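Local coordinates for acetyl-CoA hydrolase/transferase family protein (Porphyromonas gingivalis, PDB 2NVV) that probably hydrolyses acetyl-CoA or transfers CoA between acetate and another acyl group, through a glutamyl-CoA thioester intermediate, and binds zinc at the interface of its two subunits, at residues R183-Y188 with Q333-N338; D233-F238 with N264-A269; Y282-Q287 with G380-N385; N374-S379 with H411-E416. All coordinates share one frame; numbering follows the deposited sequence.

Contact 1. Residues R183-Y188 with Q333-N338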
loop_
_atom_site.group_PDB
_atom_site.type_symbol
_atom_site.label_atom_id
_atom_site.label_comp_id
_atom_site.label_asym_id
_atom_site.label_seq_id
_atom_site.Cartn_x
_atom_site.Cartn_y
_atom_site.Cartn_z
ATOM N N ARG A 183 16.476 6.188 -11.848
ATOM C CA ARG A 183 15.813 6.323 -13.137
ATOM C C ARG A 183 14.641 5.334 -13.130
ATOM O O ARG A 183 14.397 4.659 -12.130
ATOM C CB ARG A 183 16.775 5.968 -14.269
ATOM C CG ARG A 183 18.047 6.788 -14.286
ATOM C CD ARG A 183 17.762 8.255 -14.483
ATOM N NE ARG A 183 17.178 8.534 -15.791
ATOM C CZ ARG A 183 16.769 9.743 -16.177
ATOM N NH1 ARG A 183 16.878 10.776 -15.347
ATOM N NH2 ARG A 183 16.268 9.922 -17.393
ATOM N N GLU A 184 13.914 5.235 -14.233
ATOM C CA GLU A 184 12.793 4.310 -14.276
ATOM C C GLU A 184 13.293 2.877 -14.438
ATOM O O GLU A 184 14.427 2.649 -14.857
ATOM C CB GLU A 184 11.840 4.680 -15.424
ATOM C CG GLU A 184 12.229 4.179 -16.817
ATOM C CD GLU A 184 13.464 4.844 -17.396
ATOM O OE1 GLU A 184 13.852 5.937 -16.920
ATOM O OE2 GLU A 184 14.038 4.273 -18.350
ATOM N N LEU A 185 12.451 1.916 -14.078
ATOM C CA LEU A 185 12.784 0.500 -14.218
ATOM C C LEU A 185 12.147 0.116 -15.557
ATOM O O LEU A 185 10.956 -0.140 -15.632
ATOM C CB LEU A 185 12.156 -0.291 -13.074
ATOM C CG LEU A 185 12.287 0.338 -11.687
ATOM C CD1 LEU A 185 11.546 -0.519 -10.698
ATOM C CD2 LEU A 185 13.749 0.482 -11.300
ATOM N N PRO A 186 12.953 0.073 -16.627
ATOM C CA PRO A 186 12.555 -0.248 -18.001
ATOM C C PRO A 186 11.868 -1.568 -18.371
ATOM O O PRO A 186 12.261 -2.216 -19.343
ATOM C CB PRO A 186 13.849 -0.030 -18.787
ATOM C CG PRO A 186 14.894 -0.423 -17.820
ATOM C CD PRO A 186 14.420 0.212 -16.534
ATOM N N VAL A 187 10.845 -1.967 -17.627
ATOM C CA VAL A 187 10.127 -3.174 -17.991
ATOM C C VAL A 187 8.710 -2.755 -18.347
ATOM O O VAL A 187 7.959 -2.249 -17.510
ATOM C CB VAL A 187 10.141 -4.247 -16.856
ATOM C CG1 VAL A 187 9.896 -3.600 -15.533
ATOM C CG2 VAL A 187 9.078 -5.307 -17.104
ATOM N N TYR A 188 8.369 -2.939 -19.620
ATOM C CA TYR A 188 7.059 -2.576 -20.143
ATOM C C TYR A 188 6.271 -3.819 -20.562
ATOM O O TYR A 188 5.098 -3.740 -20.933
ATOM C CB TYR A 188 7.250 -1.630 -21.327
ATOM C CG TYR A 188 8.170 -0.476 -20.984
ATOM C CD1 TYR A 188 7.695 0.640 -20.299
ATOM C CD2 TYR A 188 9.534 -0.548 -21.255
ATOM C CE1 TYR A 188 8.562 1.656 -19.881
ATOM C CE2 TYR A 188 10.404 0.456 -20.844
ATOM C CZ TYR A 188 9.912 1.553 -20.153
ATOM O OH TYR A 188 10.780 2.532 -19.714
ATOM N N GLN A 333 13.491 -9.891 -6.076
ATOM C CA GLN A 333 12.160 -9.493 -5.611
ATOM C C GLN A 333 11.971 -7.977 -5.681
ATOM O O GLN A 333 10.846 -7.464 -5.655
ATOM C CB GLN A 333 11.926 -10.007 -4.185
ATOM C CG GLN A 333 12.857 -9.436 -3.134
ATOM C CD GLN A 333 12.898 -10.299 -1.885
ATOM O OE1 GLN A 333 13.353 -11.443 -1.930
ATOM N NE2 GLN A 333 12.418 -9.764 -0.770
ATOM N N GLU A 334 13.076 -7.253 -5.786
ATOM C CA GLU A 334 12.995 -5.808 -5.892
ATOM C C GLU A 334 12.296 -5.464 -7.192
ATOM O O GLU A 334 11.645 -4.434 -7.303
ATOM C CB GLU A 334 14.394 -5.189 -5.868
ATOM C CG GLU A 334 14.441 -3.752 -6.357
ATOM C CD GLU A 334 15.652 -2.990 -5.847
ATOM O OE1 GLU A 334 16.758 -3.574 -5.778
ATOM O OE2 GLU A 334 15.490 -1.794 -5.522
ATOM N N TYR A 335 12.433 -6.343 -8.177
ATOM C CA TYR A 335 11.800 -6.144 -9.477
ATOM C C TYR A 335 10.553 -6.991 -9.693
ATOM O O TYR A 335 9.557 -6.494 -10.191
ATOM C CB TYR A 335 12.791 -6.417 -10.593
ATOM C CG TYR A 335 13.867 -5.368 -10.692
ATOM C CD1 TYR A 335 15.012 -5.428 -9.894
ATOM C CD2 TYR A 335 13.727 -4.294 -11.574
ATOM C CE1 TYR A 335 15.988 -4.445 -9.976
ATOM C CE2 TYR A 335 14.692 -3.308 -11.660
ATOM C CZ TYR A 335 15.820 -3.384 -10.865
ATOM O OH TYR A 335 16.770 -2.397 -10.975
ATOM N N SER A 336 10.601 -8.263 -9.317
ATOM C CA SER A 336 9.448 -9.138 -9.483
ATOM C C SER A 336 8.206 -8.631 -8.725
ATOM O O SER A 336 7.071 -8.876 -9.142
ATOM C CB SER A 336 9.791 -10.567 -9.029
ATOM O OG SER A 336 9.961 -10.653 -7.625
ATOM N N ASN A 337 8.428 -7.915 -7.628
ATOM C CA ASN A 337 7.337 -7.391 -6.800
ATOM C C ASN A 337 7.258 -5.877 -6.820
ATOM O O ASN A 337 6.603 -5.285 -5.977
ATOM C CB ASN A 337 7.530 -7.819 -5.338
ATOM C CG ASN A 337 7.484 -9.315 -5.150
ATOM O OD1 ASN A 337 7.929 -10.081 -6.007
ATOM N ND2 ASN A 337 6.956 -9.740 -4.014
ATOM N N ASN A 338 7.903 -5.245 -7.785
ATOM C CA ASN A 338 7.921 -3.792 -7.820
ATOM C C ASN A 338 6.600 -3.091 -8.130
ATOM O O ASN A 338 5.962 -3.357 -9.141
ATOM C CB ASN A 338 8.999 -3.313 -8.795
ATOM C CG ASN A 338 9.405 -1.875 -8.546
ATOM O OD1 ASN A 338 8.671 -0.943 -8.876
ATOM N ND2 ASN A 338 10.567 -1.689 -7.945
#
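Leu185 and Tyr335 make the closest backbone approach, with CA atoms 8.2 Å apart, so the space between the irregular 183-188 segment and the short helix 333-336 is spanned by side chains. Leu185 enters it from the loop. Its CD2 lies 3.9 Å from CE2 of Tyr335, slantwise to the ring, while CD1 comes to the side-chain amide of Asn338 from the opposite direction, 3.1 Å from ND2 and 3.4 Å from OD1 of that residue. Asn338 turns its CG anti to its own N (chi1 -160°), which brings ND2 back under the helix to donate to the backbone carbonyl O of Glu334, 3.0 Å from ND2 to O and in the plane of the amide. The other end, OD1, accepts from the N of Glu340 and caps helix 339-345. The two hydrogen bonds made by its amide, to Glu334 O and from Glu340 N, fix the rotation of Asn338. No hydrogen bond joins the two segments: the leucine packs between a ring and a satisfied amide, and the loop's own polar bonds, from Leu185 N to Glu340 and from Leu185 O to Arg344, go to helix 339-345 instead.

Contact 2. Residues D233-F238 with N264-A269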
loop_
_atom_site.group_PDB
_atom_site.type_symbol
_atom_site.label_atom_id
_atom_site.label_comp_id
_atom_site.label_asym_id
_atom_site.label_seq_id
_atom_site.Cartn_x
_atom_site.Cartn_y
_atom_site.Cartn_z
ATOM N N ASP A 233 -12.664 -22.044 -10.255
ATOM C CA ASP A 233 -13.560 -21.825 -11.374
ATOM C C ASP A 233 -14.139 -20.436 -11.282
ATOM O O ASP A 233 -14.249 -19.729 -12.292
ATOM C CB ASP A 233 -14.706 -22.842 -11.354
ATOM C CG ASP A 233 -15.534 -22.813 -12.636
ATOM O OD1 ASP A 233 -15.067 -23.363 -13.654
ATOM O OD2 ASP A 233 -16.635 -22.226 -12.631
ATOM N N ASN A 234 -14.519 -20.038 -10.075
ATOM C CA ASN A 234 -15.096 -18.717 -9.891
ATOM C C ASN A 234 -14.141 -17.623 -10.323
ATOM O O ASN A 234 -14.559 -16.651 -10.951
ATOM C CB ASN A 234 -15.508 -18.509 -8.442
ATOM C CG ASN A 234 -16.633 -19.428 -8.035
ATOM O OD1 ASN A 234 -17.372 -19.912 -8.877
ATOM N ND2 ASN A 234 -16.776 -19.661 -6.735
ATOM N N VAL A 235 -12.862 -17.788 -9.993
ATOM C CA VAL A 235 -11.846 -16.816 -10.365
ATOM C C VAL A 235 -11.758 -16.690 -11.875
ATOM O O VAL A 235 -11.836 -15.595 -12.417
ATOM C CB VAL A 235 -10.462 -17.215 -9.831
ATOM C CG1 VAL A 235 -9.426 -16.184 -10.264
ATOM C CG2 VAL A 235 -10.500 -17.328 -8.316
ATOM N N ALA A 236 -11.600 -17.822 -12.549
ATOM C CA ALA A 236 -11.499 -17.849 -14.008
ATOM C C ALA A 236 -12.750 -17.312 -14.715
ATOM O O ALA A 236 -12.642 -16.545 -15.678
ATOM C CB ALA A 236 -11.212 -19.259 -14.470
ATOM N N ALA A 237 -13.931 -17.712 -14.248
ATOM C CA ALA A 237 -15.172 -17.238 -14.858
ATOM C C ALA A 237 -15.387 -15.734 -14.636
ATOM O O ALA A 237 -15.938 -15.037 -15.489
ATOM C CB ALA A 237 -16.347 -18.016 -14.302
ATOM N N PHE A 238 -14.966 -15.236 -13.484
ATOM C CA PHE A 238 -15.111 -13.827 -13.169
ATOM C C PHE A 238 -14.267 -13.016 -14.146
ATOM O O PHE A 238 -14.731 -12.044 -14.748
ATOM C CB PHE A 238 -14.638 -13.572 -11.736
ATOM C CG PHE A 238 -14.428 -12.115 -11.407
ATOM C CD1 PHE A 238 -15.498 -11.233 -11.372
ATOM C CD2 PHE A 238 -13.151 -11.630 -11.131
ATOM C CE1 PHE A 238 -15.310 -9.894 -11.068
ATOM C CE2 PHE A 238 -12.953 -10.289 -10.827
ATOM C CZ PHE A 238 -14.040 -9.417 -10.794
ATOM N N ASN A 264 -3.255 -23.403 -7.432
ATOM C CA ASN A 264 -3.177 -24.472 -8.424
ATOM C C ASN A 264 -4.507 -24.650 -9.134
ATOM O O ASN A 264 -4.549 -24.883 -10.339
ATOM C CB ASN A 264 -2.793 -25.788 -7.758
ATOM C CG ASN A 264 -1.368 -25.803 -7.289
ATOM O OD1 ASN A 264 -0.985 -26.634 -6.469
ATOM N ND2 ASN A 264 -0.568 -24.889 -7.810
ATOM N N ALA A 265 -5.587 -24.539 -8.375
ATOM C CA ALA A 265 -6.923 -24.682 -8.931
ATOM C C ALA A 265 -7.226 -23.504 -9.853
ATOM O O ALA A 265 -7.797 -23.681 -10.936
ATOM C CB ALA A 265 -7.955 -24.755 -7.804
ATOM N N VAL A 266 -6.837 -22.304 -9.422
ATOM C CA VAL A 266 -7.058 -21.103 -10.212
ATOM C C VAL A 266 -6.329 -21.234 -11.544
ATOM O O VAL A 266 -6.929 -21.056 -12.608
ATOM C CB VAL A 266 -6.581 -19.841 -9.451
ATOM C CG1 VAL A 266 -6.660 -18.621 -10.346
ATOM C CG2 VAL A 266 -7.453 -19.623 -8.237
ATOM N N LEU A 267 -5.043 -21.571 -11.486
ATOM C CA LEU A 267 -4.250 -21.747 -12.698
ATOM C C LEU A 267 -4.863 -22.794 -13.621
ATOM O O LEU A 267 -4.929 -22.602 -14.831
ATOM C CB LEU A 267 -2.817 -22.144 -12.336
ATOM C CG LEU A 267 -1.986 -21.021 -11.702
ATOM C CD1 LEU A 267 -0.718 -21.586 -11.096
ATOM C CD2 LEU A 267 -1.669 -19.976 -12.749
ATOM N N GLY A 268 -5.309 -23.904 -13.041
ATOM C CA GLY A 268 -5.923 -24.956 -13.835
ATOM C C GLY A 268 -7.192 -24.462 -14.502
ATOM O O GLY A 268 -7.410 -24.697 -15.689
ATOM N N ALA A 269 -8.026 -23.761 -13.739
ATOM C CA ALA A 269 -9.279 -23.238 -14.267
ATOM C C ALA A 269 -9.030 -22.306 -15.449
ATOM O O ALA A 269 -9.687 -22.406 -16.477
ATOM C CB ALA A 269 -10.028 -22.518 -13.176
#
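Between Val235 and Ala236 on one helix and Val266 and Ala269 on the other, no ring, amide or carboxylate takes a place: there are no faces or edges to assign. Flat groups of the first segment look elsewhere: Asp233 leaves its backbone pointing away from the partner helix, and the Phe238 ring packs onto strands 421-424 and 427-430. What meets is methyl against methyl. Val235 and Val266 cross at about a right angle and match branch for branch, CG1 of Val235 lying 3.7 Å from CG1 of Val266, and CG2 of Val235 3.8 Å from CG2 of Val266. Both valines hold CG1 anti to the backbone N (chi1 179° and 173°), which leaves each with its two methyls spread toward the other. Beside the valines, one residue on in one helix and three on in the other, the CB of Ala236 touches the CB of Ala269 at 3.7 Å, and Ala269 CB also rests 4.0 Å from the backbone N of Asp233. Such small residues let the short helical segments approach to 8.0 Å between axes, at a crossing angle of -42°. Helix 226-245 is thereby laid against helix 261-272, whose start belongs to the glycine-rich 258-262 segment, predicted to bind CoA and resembling a Rossmann-type motif. With no hydrogen bond or charge pair across it, the interface depends on shape and on the exclusion of water.

Contact 3. Residues Y282-Q287 with G380-N385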
loop_
_atom_site.group_PDB
_atom_site.type_symbol
_atom_site.label_atom_id
_atom_site.label_comp_id
_atom_site.label_asym_id
_atom_site.label_seq_id
_atom_site.Cartn_x
_atom_site.Cartn_y
_atom_site.Cartn_z
ATOM N N TYR A 282 3.511 -12.681 -14.096
ATOM C CA TYR A 282 4.447 -11.711 -13.565
ATOM C C TYR A 282 4.219 -11.914 -12.074
ATOM O O TYR A 282 3.678 -11.049 -11.386
ATOM C CB TYR A 282 4.108 -10.274 -13.976
ATOM C CG TYR A 282 5.292 -9.351 -13.746
ATOM C CD1 TYR A 282 6.373 -9.347 -14.626
ATOM C CD2 TYR A 282 5.384 -8.569 -12.597
ATOM C CE1 TYR A 282 7.508 -8.598 -14.368
ATOM C CE2 TYR A 282 6.516 -7.823 -12.329
ATOM C CZ TYR A 282 7.579 -7.841 -13.216
ATOM O OH TYR A 282 8.719 -7.113 -12.939
ATOM N N THR A 283 4.592 -13.106 -11.601
ATOM C CA THR A 283 4.426 -13.508 -10.197
ATOM C C THR A 283 5.684 -13.421 -9.342
ATOM O O THR A 283 6.688 -12.813 -9.714
ATOM C CB THR A 283 3.942 -14.973 -10.069
ATOM O OG1 THR A 283 4.592 -15.775 -11.059
ATOM C CG2 THR A 283 2.465 -15.079 -10.220
ATOM N N GLU A 284 5.585 -14.035 -8.171
ATOM C CA GLU A 284 6.675 -14.115 -7.230
ATOM C C GLU A 284 7.339 -15.447 -7.467
ATOM O O GLU A 284 8.520 -15.500 -7.822
ATOM C CB GLU A 284 6.165 -14.077 -5.799
ATOM C CG GLU A 284 5.940 -12.696 -5.246
ATOM C CD GLU A 284 5.270 -12.737 -3.893
ATOM O OE1 GLU A 284 4.062 -13.045 -3.831
ATOM O OE2 GLU A 284 5.951 -12.474 -2.892
ATOM N N VAL A 285 6.584 -16.525 -7.265
ATOM C CA VAL A 285 7.132 -17.867 -7.458
ATOM C C VAL A 285 6.396 -18.687 -8.529
ATOM O O VAL A 285 5.167 -18.786 -8.546
ATOM C CB VAL A 285 7.207 -18.662 -6.093
ATOM C CG1 VAL A 285 6.753 -17.783 -4.940
ATOM C CG2 VAL A 285 6.391 -19.930 -6.155
ATOM N N ILE A 286 7.180 -19.255 -9.437
ATOM C CA ILE A 286 6.657 -20.062 -10.518
ATOM C C ILE A 286 6.589 -21.495 -10.013
ATOM O O ILE A 286 7.612 -22.070 -9.636
ATOM C CB ILE A 286 7.582 -19.951 -11.745
ATOM C CG1 ILE A 286 7.737 -18.471 -12.118
ATOM C CG2 ILE A 286 7.023 -20.725 -12.905
ATOM C CD1 ILE A 286 8.858 -18.187 -13.084
ATOM N N GLN A 287 5.384 -22.065 -9.985
ATOM C CA GLN A 287 5.200 -23.425 -9.503
ATOM C C GLN A 287 4.944 -24.425 -10.623
ATOM O O GLN A 287 4.888 -24.064 -11.801
ATOM C CB GLN A 287 4.046 -23.473 -8.500
ATOM C CG GLN A 287 2.692 -23.129 -9.103
ATOM C CD GLN A 287 2.327 -21.661 -8.957
ATOM O OE1 GLN A 287 1.617 -21.279 -8.023
ATOM N NE2 GLN A 287 2.813 -20.832 -9.870
ATOM N N GLY A 380 1.053 -7.456 -0.280
ATOM C CA GLY A 380 0.840 -6.024 -0.222
ATOM C C GLY A 380 1.386 -5.349 -1.477
ATOM O O GLY A 380 0.703 -4.523 -2.083
ATOM N N ASP A 381 2.615 -5.690 -1.874
ATOM C CA ASP A 381 3.224 -5.112 -3.078
ATOM C C ASP A 381 2.286 -5.270 -4.274
ATOM O O ASP A 381 2.096 -4.345 -5.055
ATOM C CB ASP A 381 4.552 -5.808 -3.417
ATOM C CG ASP A 381 5.641 -5.566 -2.380
ATOM O OD1 ASP A 381 5.929 -4.400 -2.046
ATOM O OD2 ASP A 381 6.232 -6.554 -1.902
ATOM N N PHE A 382 1.708 -6.458 -4.407
ATOM C CA PHE A 382 0.810 -6.764 -5.498
ATOM C C PHE A 382 -0.600 -6.189 -5.333
ATOM O O PHE A 382 -1.020 -5.320 -6.099
ATOM C CB PHE A 382 0.758 -8.274 -5.669
ATOM C CG PHE A 382 2.000 -8.845 -6.287
ATOM C CD1 PHE A 382 2.264 -8.676 -7.639
ATOM C CD2 PHE A 382 2.926 -9.531 -5.509
ATOM C CE1 PHE A 382 3.421 -9.178 -8.203
ATOM C CE2 PHE A 382 4.089 -10.034 -6.072
ATOM C CZ PHE A 382 4.333 -9.856 -7.421
ATOM N N THR A 383 -1.326 -6.673 -4.334
ATOM C CA THR A 383 -2.690 -6.207 -4.063
ATOM C C THR A 383 -2.857 -4.696 -4.217
ATOM O O THR A 383 -3.724 -4.225 -4.958
ATOM C CB THR A 383 -3.135 -6.565 -2.631
ATOM O OG1 THR A 383 -3.111 -7.985 -2.462
ATOM C CG2 THR A 383 -4.525 -6.054 -2.369
ATOM N N ARG A 384 -2.019 -3.951 -3.502
ATOM C CA ARG A 384 -2.069 -2.499 -3.521
ATOM C C ARG A 384 -1.976 -1.866 -4.907
ATOM O O ARG A 384 -2.694 -0.905 -5.193
ATOM C CB ARG A 384 -0.972 -1.926 -2.624
ATOM C CG ARG A 384 -0.841 -0.409 -2.701
ATOM C CD ARG A 384 -2.077 0.294 -2.177
ATOM N NE ARG A 384 -2.056 0.402 -0.716
ATOM C CZ ARG A 384 -1.391 1.341 -0.041
ATOM N NH1 ARG A 384 -1.425 1.364 1.287
ATOM N NH2 ARG A 384 -0.709 2.270 -0.696
ATOM N N ASN A 385 -1.124 -2.407 -5.774
ATOM C CA ASN A 385 -0.941 -1.826 -7.103
ATOM C C ASN A 385 -1.508 -2.562 -8.312
ATOM O O ASN A 385 -1.361 -2.095 -9.437
ATOM C CB ASN A 385 0.543 -1.566 -7.335
ATOM C CG ASN A 385 1.173 -0.760 -6.210
ATOM O OD1 ASN A 385 1.889 -1.302 -5.359
ATOM N ND2 ASN A 385 0.893 0.537 -6.187
#
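Phe382 pushes its ring out from helix 379-385 against the stem of Glu284, the predicted glutamate of the CoA thioester intermediate. The contact is made at the edge of the ring: CG of Glu284 lies near the ring plane, 3.3 Å from CE2 of Phe382, and the carboxylate follows past the same corner, with OE1 of Glu284 3.8 Å from that CE2. Ring and carboxylate planes are turned 46° from each other, so the two do not stack. With chi2 at 173° the glutamate runs extended beyond CG, carrying its acid group past the phenylalanine toward Asn337, whose ND2 donates to OE2. Two atoms round the ring, past CZ, CE1 of Phe382 comes within 3.7 Å of the backbone O of Tyr282, reached obliquely. Gln256, Val342 and Asn337 also pack against the ring, and Gly378, a predicted CoA-binding residue, borders the glutamate, which places this contact at the wall of the probable active site. The helix also meets the dimer partner, since Gly380 O accepts from Arg384 of the second subunit. Across the two segments there is no hydrogen bond; the phenylalanine gives the methylene part of Glu284 an apolar side to lie against, while its acid end is oriented by Asn337, a division consistent with a carboxylate positioned for the predicted thioester step.

Contact 4. Residues N374-S379 with H411-E416. With ZN (zinc ion), chain H; ZN (zinc ion), chain G.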
loop_
_atom_site.group_PDB
_atom_site.type_symbol
_atom_site.label_atom_id
_atom_site.label_comp_id
_atom_site.label_asym_id
_atom_site.label_seq_id
_atom_site.Cartn_x
_atom_site.Cartn_y
_atom_site.Cartn_z
ATOM N N ASN A 374 3.229 -16.792 8.395
ATOM C CA ASN A 374 4.405 -16.762 7.532
ATOM C C ASN A 374 4.928 -15.326 7.464
ATOM O O ASN A 374 6.019 -15.018 7.934
ATOM C CB ASN A 374 4.044 -17.240 6.125
ATOM C CG ASN A 374 3.828 -18.737 6.048
ATOM O OD1 ASN A 374 3.363 -19.251 5.034
ATOM N ND2 ASN A 374 4.176 -19.446 7.110
ATOM N N GLY A 375 4.126 -14.449 6.877
ATOM C CA GLY A 375 4.502 -13.057 6.747
ATOM C C GLY A 375 3.624 -12.438 5.684
ATOM O O GLY A 375 3.030 -13.163 4.878
ATOM N N ILE A 376 3.539 -11.107 5.671
ATOM C CA ILE A 376 2.704 -10.424 4.689
ATOM C C ILE A 376 3.182 -10.765 3.282
ATOM O O ILE A 376 2.402 -10.750 2.329
ATOM C CB ILE A 376 2.714 -8.887 4.892
ATOM C CG1 ILE A 376 1.641 -8.257 3.996
ATOM C CG2 ILE A 376 4.089 -8.318 4.556
ATOM C CD1 ILE A 376 1.396 -6.795 4.245
ATOM N N GLY A 377 4.465 -11.098 3.167
ATOM C CA GLY A 377 5.029 -11.458 1.877
ATOM C C GLY A 377 4.921 -10.356 0.844
ATOM O O GLY A 377 5.171 -9.188 1.140
ATOM N N GLY A 378 4.567 -10.728 -0.380
ATOM C CA GLY A 378 4.417 -9.753 -1.440
ATOM C C GLY A 378 2.957 -9.463 -1.729
ATOM O O GLY A 378 2.640 -8.809 -2.709
ATOM N N SER A 379 2.054 -9.941 -0.877
ATOM C CA SER A 379 0.628 -9.709 -1.084
ATOM C C SER A 379 0.300 -8.226 -1.064
ATOM O O SER A 379 -0.619 -7.790 -1.743
ATOM C CB SER A 379 -0.205 -10.438 -0.029
ATOM O OG SER A 379 0.101 -9.986 1.266
ATOM N N HIS A 411 -6.472 -9.145 12.653
ATOM C CA HIS A 411 -5.206 -8.558 12.234
ATOM C C HIS A 411 -5.375 -8.029 10.824
ATOM O O HIS A 411 -5.742 -8.779 9.926
ATOM C CB HIS A 411 -4.091 -9.602 12.240
ATOM C CG HIS A 411 -2.743 -9.035 11.934
ATOM N ND1 HIS A 411 -2.033 -8.280 12.843
ATOM C CD2 HIS A 411 -1.990 -9.076 10.810
ATOM C CE1 HIS A 411 -0.900 -7.881 12.293
ATOM N NE2 HIS A 411 -0.850 -8.350 11.060
ATOM N N HIS A 412 -5.109 -6.742 10.627
ATOM C CA HIS A 412 -5.251 -6.131 9.314
ATOM C C HIS A 412 -3.956 -6.087 8.504
ATOM O O HIS A 412 -2.982 -5.455 8.899
ATOM C CB HIS A 412 -5.792 -4.705 9.443
ATOM C CG HIS A 412 -7.175 -4.621 10.014
ATOM N ND1 HIS A 412 -8.232 -4.055 9.329
ATOM C CD2 HIS A 412 -7.671 -5.016 11.210
ATOM C CE1 HIS A 412 -9.319 -4.106 10.077
ATOM N NE2 HIS A 412 -9.007 -4.685 11.223
ATOM N N ASP A 413 -3.965 -6.764 7.361
ATOM C CA ASP A 413 -2.826 -6.768 6.453
ATOM C C ASP A 413 -3.165 -5.974 5.191
ATOM O O ASP A 413 -2.292 -5.317 4.610
ATOM C CB ASP A 413 -2.423 -8.196 6.098
ATOM C CG ASP A 413 -1.653 -8.861 7.207
ATOM O OD1 ASP A 413 -0.710 -8.225 7.716
ATOM O OD2 ASP A 413 -1.974 -10.012 7.572
ATOM N N HIS A 414 -4.429 -6.027 4.770
ATOM C CA HIS A 414 -4.880 -5.281 3.592
ATOM C C HIS A 414 -6.181 -4.576 3.942
ATOM O O HIS A 414 -7.048 -5.168 4.568
ATOM C CB HIS A 414 -5.055 -6.231 2.408
ATOM C CG HIS A 414 -3.856 -7.094 2.165
ATOM N ND1 HIS A 414 -3.678 -8.312 2.790
ATOM C CD2 HIS A 414 -2.731 -6.871 1.447
ATOM C CE1 HIS A 414 -2.494 -8.801 2.468
ATOM N NE2 HIS A 414 -1.899 -7.946 1.655
ATOM N N SER A 415 -6.310 -3.312 3.551
ATOM C CA SER A 415 -7.493 -2.536 3.876
ATOM C C SER A 415 -8.560 -2.439 2.785
ATOM O O SER A 415 -8.320 -2.762 1.611
ATOM C CB SER A 415 -7.096 -1.121 4.277
ATOM O OG SER A 415 -6.911 -0.314 3.132
ATOM N N GLU A 416 -9.737 -1.973 3.204
ATOM C CA GLU A 416 -10.891 -1.787 2.338
ATOM C C GLU A 416 -10.548 -0.984 1.088
ATOM O O GLU A 416 -11.202 -1.117 0.057
ATOM C CB GLU A 416 -11.997 -1.059 3.113
ATOM C CG GLU A 416 -11.549 0.250 3.763
ATOM C CD GLU A 416 -12.711 1.043 4.339
ATOM O OE1 GLU A 416 -12.472 2.022 5.084
ATOM O OE2 GLU A 416 -13.868 0.692 4.040
HETATM ZN ZN ZN H . 0.714 -7.440 9.593
HETATM ZN ZN ZN G . -10.306 3.230 5.613
HETATM O O HOH W 1 -9.091 1.179 5.919
HETATM O O HOH W 2 -0.210 -5.529 9.103
HETATM O O HOH W 3 1.691 -9.614 9.783
#
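Hydrogen bonding between the segments rests on Ser379 and His414. The imidazole NE2 of His414 donates to OG of Ser379 at 2.9 Å, a weak bond, bent to 123° at the hydrogen although the oxygen lies at the ring edge and in its plane. The hydroxyl is itself spent on the backbone: Ser379 OG donates to the carbonyl O of Ile376 at 2.6 Å, in the carbonyl plane, which its position between the backbone N and carbonyl carbon (chi1 61°) allows. The histidine ring is further placed by Phe391, whose ring meets it at about 45°. Van der Waals contact comes from Ile376, whose extended chain brings CD1 to 4.0 Å from the backbone O of Asp413. The Ser379 to Ile376 bond spans a type II' turn, with Gly377 at positive phi; the turn leads into helix 379-385, with Gly378 at the N-cap position, and the segment carries the predicted CoA-binding residues Asn374 and Gly378. In the other segment, Asp413 and His414 form a classic beta bulge facing Ile362. Metal bonds are the third kind. One zinc is held by NE2 of His411 at 2.3 Å and OD1 of Asp413 at 2.5 Å, with two waters, and is completed by Glu416 and His417 of the second subunit. The other zinc takes OE1 of Glu416 at 2.5 Å, a water and His417, together with His411 and Asp413 of that subunit. Thr365 and the N of Ser364 hold the second oxygen of Asp413, OD2, while Arg439 forms a salt bridge with OE2 of Glu416.

Contacts 1, 3 and 4 form a continuous buried group, while contact 2 lies to one side, with Asp233 at its exposed margin. Segment 333-338 of contact 1 is joined to segment 282-287 of contact 3 by two probable hydrogen bonds, one of them reaching the predicted catalytic glutamate. Contacts 3 and 4 share helix 379-385, contact 4 at its start and contact 3 along it. Contact 2 touches only contact 3, through Leu267 and Asn264 against Gln287. The chemistry shifts accordingly, from purely apolar between the helices of contact 2, through mixed apolar and polar packing in contacts 1 and 3, to zinc coordination across the dimer in contact 4.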